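Local coordinates for PILI retraction protein PILT (Thermus thermophilus, PDB 5FL3), which binds ADP and, as a member of the GSP E secretion ATPase family, probably hydrolyses ATP to power retraction of type IV pili, at residues A227-H232 against R263-E268; D242-I247 against E308-I313. All coordinates share one frame; numbering follows the deposited sequence.

Contact 1. Residues A227-H232 against R263-E268; sequences AAQTGH and RVLLAE
L265 and E268, almost one turn apart on helix 259-269, both meet Q229 near the C-terminal end of helix 218-230. The latter is the crossover helix of a beta-alpha-beta unit in the P-loop ATPase fold, linking the parallel strands 209-212 and 233-238, and the contact lies at the protein surface. At the start of the other segment, R263 donates through NH1 to the carbonyl of L304. L265 follows with CG anti to its backbone N (chi1 -177°), a torsion that sets CD1 against the glutamine side chain. This methyl lies 3.4 Å from Q229 NE2 and 4.0 Å from Q229 CB, the two side chains crossing at about a right angle. L265 also touches L225 and M226, so the apolar part of the contact runs back along helix 218-230. A267 looks the other way, against L304 and K305 of helix 298-305. E268 closes the segment with an extended side chain that brings its carboxylate to the glutamine amide, their planes 88° apart. The bond from Q229 NE2 to E268 OE2, 2.8 Å long, leaves in the plane of the amide but reaches the oxygen from above the carboxylate, 60° out of its plane.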
ATOM      1  N   ALA A 227       5.511 -13.598 -14.615  1.00 34.51           N
ATOM      2  CA  ALA A 227       4.537 -12.734 -15.249  1.00 34.33           C
ATOM      3  C   ALA A 227       5.219 -11.464 -15.782  1.00 37.44           C
ATOM      4  O   ALA A 227       4.954 -11.029 -16.908  1.00 39.37           O
ATOM      5  CB  ALA A 227       3.428 -12.399 -14.267  1.00 31.55           C
ATOM      6  N   ALA A 228       6.117 -10.892 -14.984  1.00 35.41           N
ATOM      7  CA  ALA A 228       6.878  -9.702 -15.393  1.00 39.07           C
ATOM      8  C   ALA A 228       7.867 -10.021 -16.513  1.00 38.08           C
ATOM      9  O   ALA A 228       8.127  -9.210 -17.381  1.00 38.29           O
ATOM     10  CB  ALA A 228       7.626  -9.106 -14.199  1.00 32.03           C
ATOM     11  N   GLN A 229       8.442 -11.209 -16.456  1.00 44.19           N
ATOM     12  CA  GLN A 229       9.407 -11.646 -17.448  1.00 43.66           C
ATOM     13  C   GLN A 229       8.730 -11.856 -18.786  1.00 42.99           C
ATOM     14  O   GLN A 229       9.302 -11.605 -19.836  1.00 39.75           O
ATOM     15  CB  GLN A 229      10.060 -12.940 -16.994  1.00 41.03           C
ATOM     16  CG  GLN A 229      11.240 -13.336 -17.816  1.00 48.75           C
ATOM     17  CD  GLN A 229      11.693 -14.727 -17.477  1.00 51.15           C
ATOM     18  OE1 GLN A 229      10.879 -15.654 -17.401  1.00 53.14           O
ATOM     19  NE2 GLN A 229      12.988 -14.884 -17.237  1.00 50.15           N
ATOM     20  N   THR A 230       7.496 -12.336 -18.710  1.00 43.93           N
ATOM     21  CA  THR A 230       6.695 -12.689 -19.862  1.00 40.75           C
ATOM     22  C   THR A 230       6.405 -11.482 -20.742  1.00 44.01           C
ATOM     23  O   THR A 230       6.353 -11.578 -21.975  1.00 47.90           O
ATOM     24  CB  THR A 230       5.393 -13.337 -19.394  1.00 42.02           C
ATOM     25  OG1 THR A 230       5.688 -14.660 -18.937  1.00 43.22           O
ATOM     26  CG2 THR A 230       4.345 -13.388 -20.507  1.00 39.90           C
ATOM     27  N   GLY A 231       6.230 -10.334 -20.112  1.00 40.22           N
ATOM     28  CA  GLY A 231       5.959  -9.141 -20.874  1.00 44.32           C
ATOM     29  C   GLY A 231       4.852  -8.300 -20.286  1.00 42.36           C
ATOM     30  O   GLY A 231       4.594  -7.218 -20.785  1.00 45.71           O
ATOM     31  N   HIS A 232       4.203  -8.778 -19.230  1.00 39.38           N
ATOM     32  CA  HIS A 232       3.195  -7.965 -18.553  1.00 38.61           C
ATOM     33  C   HIS A 232       3.861  -6.964 -17.622  1.00 38.79           C
ATOM     34  O   HIS A 232       4.965  -7.207 -17.138  1.00 42.53           O
ATOM     35  CB  HIS A 232       2.228  -8.833 -17.751  1.00 39.17           C
ATOM     36  CG  HIS A 232       1.646  -9.965 -18.535  1.00 40.07           C
ATOM     37  ND1 HIS A 232       1.042  -9.788 -19.762  1.00 42.20           N
ATOM     38  CD2 HIS A 232       1.596 -11.291 -18.272  1.00 35.05           C
ATOM     39  CE1 HIS A 232       0.640 -10.961 -20.218  1.00 44.25           C
ATOM     40  NE2 HIS A 232       0.955 -11.888 -19.328  1.00 41.47           N
ATOM     41  N   ARG A 263      18.337 -14.306  -9.051  1.00 48.40           N
ATOM     42  CA  ARG A 263      18.978 -13.031  -9.398  1.00 44.37           C
ATOM     43  C   ARG A 263      18.821 -12.709 -10.865  1.00 47.56           C
ATOM     44  O   ARG A 263      18.499 -11.577 -11.233  1.00 42.70           O
ATOM     45  CB  ARG A 263      20.460 -13.041  -9.065  1.00 50.53           C
ATOM     46  CG  ARG A 263      20.757 -13.139  -7.611  1.00 54.63           C
ATOM     47  CD  ARG A 263      22.137 -12.618  -7.321  1.00 51.86           C
ATOM     48  NE  ARG A 263      22.387 -12.710  -5.897  1.00 55.06           N
ATOM     49  CZ  ARG A 263      22.326 -11.674  -5.071  1.00 57.53           C
ATOM     50  NH1 ARG A 263      22.040 -10.470  -5.558  1.00 47.79           N
ATOM     51  NH2 ARG A 263      22.559 -11.847  -3.768  1.00 59.01           N
ATOM     52  N   VAL A 264      19.077 -13.708 -11.706  1.00 51.90           N
ATOM     53  CA  VAL A 264      18.915 -13.537 -13.144  1.00 51.93           C
ATOM     54  C   VAL A 264      17.488 -13.098 -13.426  1.00 42.52           C
ATOM     55  O   VAL A 264      17.259 -12.085 -14.084  1.00 46.54           O
ATOM     56  CB  VAL A 264      19.249 -14.827 -13.926  1.00 54.30           C
ATOM     57  CG1 VAL A 264      18.752 -14.722 -15.362  1.00 52.85           C
ATOM     58  CG2 VAL A 264      20.759 -15.098 -13.892  1.00 49.13           C
ATOM     59  N   LEU A 265      16.537 -13.839 -12.877  1.00 43.79           N
ATOM     60  CA  LEU A 265      15.127 -13.517 -13.040  1.00 44.40           C
ATOM     61  C   LEU A 265      14.814 -12.136 -12.474  1.00 42.63           C
ATOM     62  O   LEU A 265      14.155 -11.324 -13.130  1.00 39.98           O
ATOM     63  CB  LEU A 265      14.255 -14.581 -12.376  1.00 38.77           C
ATOM     64  CG  LEU A 265      12.742 -14.436 -12.512  1.00 43.96           C
ATOM     65  CD1 LEU A 265      12.296 -14.396 -13.968  1.00 39.90           C
ATOM     66  CD2 LEU A 265      12.049 -15.568 -11.775  1.00 44.48           C
ATOM     67  N   LEU A 266      15.299 -11.857 -11.268  1.00 38.93           N
ATOM     68  CA  LEU A 266      15.013 -10.570 -10.655  1.00 38.12           C
ATOM     69  C   LEU A 266      15.632  -9.413 -11.452  1.00 43.82           C
ATOM     70  O   LEU A 266      14.945  -8.435 -11.771  1.00 42.28           O
ATOM     71  CB  LEU A 266      15.490 -10.546  -9.209  1.00 40.33           C
ATOM     72  CG  LEU A 266      15.224  -9.256  -8.417  1.00 39.85           C
ATOM     73  CD1 LEU A 266      13.773  -8.814  -8.493  1.00 32.91           C
ATOM     74  CD2 LEU A 266      15.638  -9.453  -6.983  1.00 35.14           C
ATOM     75  N   ALA A 267      16.907  -9.543 -11.813  1.00 45.09           N
ATOM     76  CA  ALA A 267      17.604  -8.468 -12.516  1.00 45.47           C
ATOM     77  C   ALA A 267      16.953  -8.096 -13.851  1.00 46.20           C
ATOM     78  O   ALA A 267      16.868  -6.909 -14.190  1.00 46.72           O
ATOM     79  CB  ALA A 267      19.062  -8.838 -12.735  1.00 49.22           C
ATOM     80  N   GLU A 268      16.481  -9.080 -14.611  1.00 42.31           N
ATOM     81  CA  GLU A 268      16.015  -8.748 -15.954  1.00 46.75           C
ATOM     82  C   GLU A 268      14.582  -8.188 -15.959  1.00 49.91           C
ATOM     83  O   GLU A 268      14.258  -7.324 -16.782  1.00 50.16           O
ATOM     84  CB  GLU A 268      16.141  -9.958 -16.890  1.00 50.19           C
ATOM     85  CG  GLU A 268      15.177 -11.120 -16.663  1.00 53.32           C
ATOM     86  CD  GLU A 268      15.407 -12.269 -17.665  1.00 61.57           C
ATOM     87  OE1 GLU A 268      15.622 -12.001 -18.879  1.00 59.32           O
ATOM     88  OE2 GLU A 268      15.388 -13.446 -17.232  1.00 62.15           O
TER

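Contact 2. Residues D242-I247 against E308-I313. Unlike the reference sequence in segment 308-313: T310 (reference Met).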
ATOM      1  N   ASP A 242      13.714  -0.966   2.650  1.00 42.86           N
ATOM      2  CA  ASP A 242      14.380  -0.252   1.553  1.00 41.14           C
ATOM      3  C   ASP A 242      14.703  -1.187   0.405  1.00 39.88           C
ATOM      4  O   ASP A 242      14.326  -2.354   0.432  1.00 41.09           O
ATOM      5  CB  ASP A 242      15.662   0.437   2.042  1.00 43.54           C
ATOM      6  CG  ASP A 242      16.570  -0.493   2.841  1.00 50.20           C
ATOM      7  OD1 ASP A 242      16.449  -1.742   2.738  1.00 45.89           O
ATOM      8  OD2 ASP A 242      17.418   0.043   3.589  1.00 60.59           O
ATOM      9  N   ALA A 243      15.420  -0.679  -0.592  1.00 41.42           N
ATOM     10  CA  ALA A 243      15.735  -1.469  -1.777  1.00 37.67           C
ATOM     11  C   ALA A 243      16.648  -2.652  -1.448  1.00 38.15           C
ATOM     12  O   ALA A 243      16.369  -3.785  -1.829  1.00 37.49           O
ATOM     13  CB  ALA A 243      16.362  -0.592  -2.841  1.00 39.54           C
ATOM     14  N   TRP A 244      17.734  -2.384  -0.739  1.00 43.00           N
ATOM     15  CA  TRP A 244      18.641  -3.440  -0.308  1.00 40.93           C
ATOM     16  C   TRP A 244      17.895  -4.620   0.348  1.00 43.11           C
ATOM     17  O   TRP A 244      18.021  -5.757  -0.093  1.00 39.06           O
ATOM     18  CB  TRP A 244      19.683  -2.850   0.640  1.00 42.94           C
ATOM     19  CG  TRP A 244      20.484  -3.867   1.395  1.00 49.03           C
ATOM     20  CD1 TRP A 244      20.407  -4.137   2.734  1.00 44.59           C
ATOM     21  CD2 TRP A 244      21.485  -4.752   0.861  1.00 46.49           C
ATOM     22  NE1 TRP A 244      21.291  -5.138   3.064  1.00 48.42           N
ATOM     23  CE2 TRP A 244      21.966  -5.532   1.937  1.00 50.35           C
ATOM     24  CE3 TRP A 244      22.018  -4.960  -0.416  1.00 43.72           C
ATOM     25  CZ2 TRP A 244      22.954  -6.505   1.774  1.00 41.31           C
ATOM     26  CZ3 TRP A 244      22.993  -5.919  -0.576  1.00 49.11           C
ATOM     27  CH2 TRP A 244      23.454  -6.682   0.515  1.00 46.68           C
ATOM     28  N   ARG A 245      17.098  -4.333   1.378  1.00 48.23           N
ATOM     29  CA  ARG A 245      16.322  -5.355   2.091  1.00 42.66           C
ATOM     30  C   ARG A 245      15.267  -6.019   1.205  1.00 42.82           C
ATOM     31  O   ARG A 245      14.941  -7.203   1.377  1.00 39.10           O
ATOM     32  CB  ARG A 245      15.634  -4.742   3.320  1.00 40.46           C
ATOM     33  CG  ARG A 245      16.374  -4.959   4.620  1.00 43.58           C
ATOM     34  CD  ARG A 245      16.158  -3.807   5.570  1.00 49.82           C
ATOM     35  NE  ARG A 245      17.375  -3.019   5.686  1.00 54.58           N
ATOM     36  CZ  ARG A 245      17.418  -1.701   5.882  1.00 60.98           C
ATOM     37  NH1 ARG A 245      16.299  -0.997   5.980  1.00 51.17           N
ATOM     38  NH2 ARG A 245      18.596  -1.081   5.964  1.00 66.31           N
ATOM     39  N   THR A 246      14.728  -5.249   0.265  1.00 38.35           N
ATOM     40  CA  THR A 246      13.678  -5.761  -0.603  1.00 39.24           C
ATOM     41  C   THR A 246      14.240  -6.811  -1.554  1.00 39.39           C
ATOM     42  O   THR A 246      13.689  -7.909  -1.700  1.00 38.87           O
ATOM     43  CB  THR A 246      13.014  -4.627  -1.388  1.00 38.99           C
ATOM     44  OG1 THR A 246      12.291  -3.789  -0.473  1.00 33.56           O
ATOM     45  CG2 THR A 246      12.063  -5.188  -2.454  1.00 38.83           C
ATOM     46  N   ILE A 247      15.364  -6.467  -2.168  1.00 37.95           N
ATOM     47  CA  ILE A 247      16.077  -7.368  -3.052  1.00 34.52           C
ATOM     48  C   ILE A 247      16.434  -8.664  -2.348  1.00 39.80           C
ATOM     49  O   ILE A 247      16.146  -9.753  -2.856  1.00 38.44           O
ATOM     50  CB  ILE A 247      17.337  -6.701  -3.590  1.00 36.50           C
ATOM     51  CG1 ILE A 247      16.949  -5.610  -4.596  1.00 38.28           C
ATOM     52  CG2 ILE A 247      18.237  -7.729  -4.200  1.00 40.46           C
ATOM     53  CD1 ILE A 247      18.074  -4.737  -5.064  1.00 39.85           C
ATOM     54  N   GLU A 308      28.211  -9.895  -5.599  1.00 66.81           N
ATOM     55  CA  GLU A 308      29.327  -9.130  -5.046  1.00 67.50           C
ATOM     56  C   GLU A 308      29.167  -7.631  -5.284  1.00 65.41           C
ATOM     57  O   GLU A 308      29.691  -6.813  -4.527  1.00 62.60           O
ATOM     58  CB  GLU A 308      30.651  -9.615  -5.637  1.00 68.90           C
ATOM     59  CG  GLU A 308      31.026 -11.021  -5.212  1.00 75.42           C
ATOM     60  CD  GLU A 308      32.127 -11.608  -6.067  1.00 85.97           C
ATOM     61  OE1 GLU A 308      32.628 -10.890  -6.959  1.00 90.87           O
ATOM     62  OE2 GLU A 308      32.486 -12.786  -5.856  1.00 87.82           O
ATOM     63  N   LYS A 309      28.435  -7.268  -6.332  1.00 64.93           N
ATOM     64  CA  LYS A 309      28.275  -5.863  -6.675  1.00 61.32           C
ATOM     65  C   LYS A 309      26.932  -5.309  -6.192  1.00 59.59           C
ATOM     66  O   LYS A 309      26.600  -4.149  -6.449  1.00 61.34           O
ATOM     67  CB  LYS A 309      28.425  -5.662  -8.191  1.00 65.39           C
ATOM     68  CG  LYS A 309      29.612  -6.409  -8.818  1.00 68.70           C
ATOM     69  CD  LYS A 309      29.717  -6.171 -10.331  1.00 68.99           C
ATOM     70  CE  LYS A 309      30.593  -4.950 -10.652  1.00 79.25           C
ATOM     71  NZ  LYS A 309      30.246  -4.275 -11.952  1.00 78.05           N
ATOM     72  N   THR A 310      26.167  -6.130  -5.480  1.00 61.19           N
ATOM     73  CA  THR A 310      24.796  -5.763  -5.106  1.00 59.37           C
ATOM     74  C   THR A 310      24.728  -4.628  -4.073  1.00 57.88           C
ATOM     75  O   THR A 310      23.867  -3.756  -4.181  1.00 58.95           O
ATOM     76  CB  THR A 310      24.015  -6.981  -4.574  1.00 58.11           C
ATOM     77  OG1 THR A 310      23.808  -7.914  -5.637  1.00 58.41           O
ATOM     78  CG2 THR A 310      22.663  -6.557  -4.036  1.00 57.02           C
ATOM     79  N   PRO A 311      25.628  -4.622  -3.073  1.00 55.58           N
ATOM     80  CA  PRO A 311      25.551  -3.458  -2.182  1.00 55.11           C
ATOM     81  C   PRO A 311      25.898  -2.124  -2.867  1.00 56.20           C
ATOM     82  O   PRO A 311      25.497  -1.077  -2.367  1.00 60.26           O
ATOM     83  CB  PRO A 311      26.559  -3.801  -1.090  1.00 54.28           C
ATOM     84  CG  PRO A 311      26.571  -5.294  -1.059  1.00 48.65           C
ATOM     85  CD  PRO A 311      26.464  -5.691  -2.496  1.00 53.43           C
ATOM     86  N   GLN A 312      26.575  -2.162  -4.013  1.00 56.63           N
ATOM     87  CA  GLN A 312      26.834  -0.962  -4.816  1.00 56.54           C
ATOM     88  C   GLN A 312      25.551  -0.333  -5.345  1.00 56.91           C
ATOM     89  O   GLN A 312      25.570   0.537  -6.217  1.00 57.90           O
ATOM     90  CB  GLN A 312      27.750  -1.282  -5.994  1.00 61.22           C
ATOM     91  CG  GLN A 312      29.207  -1.487  -5.625  1.00 60.16           C
ATOM     92  CD  GLN A 312      30.003  -2.098  -6.767  1.00 64.95           C
ATOM     93  OE1 GLN A 312      30.755  -3.050  -6.562  1.00 69.01           O
ATOM     94  NE2 GLN A 312      29.837  -1.556  -7.979  1.00 62.79           N
ATOM     95  N   ILE A 313      24.435  -0.801  -4.816  1.00 60.57           N
ATOM     96  CA  ILE A 313      23.131  -0.267  -5.132  1.00 56.82           C
ATOM     97  C   ILE A 313      22.979   1.085  -4.434  1.00 56.88           C
ATOM     98  O   ILE A 313      22.407   2.019  -5.002  1.00 54.99           O
ATOM     99  CB  ILE A 313      22.018  -1.299  -4.737  1.00 55.03           C
ATOM    100  CG1 ILE A 313      20.979  -1.375  -5.840  1.00 57.32           C
ATOM    101  CG2 ILE A 313      21.419  -1.054  -3.361  1.00 57.58           C
ATOM    102  CD1 ILE A 313      21.604  -1.674  -7.195  1.00 56.97           C
TER
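W244 and T310 make the closest approach between the first turn of helix 243-251 and the loop leading to helix 313-318. The indole presents the rim of its six-membered ring, and T310 CG2 comes up at that edge, near the ring plane, 3.5 Å from W244 CZ3. With CG anti to the backbone N (chi1 167°), W244 extends its ring away from its own helix and across to the loop. T310 is buried and divides its two branches: the methyl faces the tryptophan while OG1 hydrogen-bonds to the carbonyl of L303, its strongest partner, and also to that of D306. On the solvent side the contact is thinner: the exposed P311 comes in obliquely, with its CG 3.7 Å from W244 CZ3, and no hydrogen bond crosses between the segments. Deeper down, I247 and I313 are buried but only loosely opposed, I247 CD1 standing 4.5 Å from I313 CG1. The helix bearing W244 begins with D242 as N-cap: D242 OD1 accepts from R245 N (3.0 Å) nearly along its C-O axis, and the carbonyl oxygen of D242 is gripped by T246 N and T246 OG1 from opposite faces. Among its neighbours, the contact closes over the edge of the mixed sheet: L294 of strand 287-295 receives A243, I247 and I313, helix 298-305 packs on both isoleucines through L304, and I273 of strand 270-280 lies beneath T246 and I247.

Overall arrangement
The segments alternate along the chain, 227-232, 242-247, 263-268, then 308-313, so the two contacts interlock; their centres are about 17 Å apart. Strand 233-238 runs between the first two segments, and helices 243-251 and 259-269 follow each other in sequence. Helix 259-269 connects the contacts: it belongs to contact 1, where it faces helix 218-230, and touches contact 2, with R263 NH1 3.1 Å from T310 OG1 and L266 CD2 4.2 Å from I247 O. Helix 298-305 borders both. Together they join helices 218-230, 243-251 and 259-269 and the loop before helix 313-318 beside the mixed sheet of the ATPase fold, away from the ADP pocket.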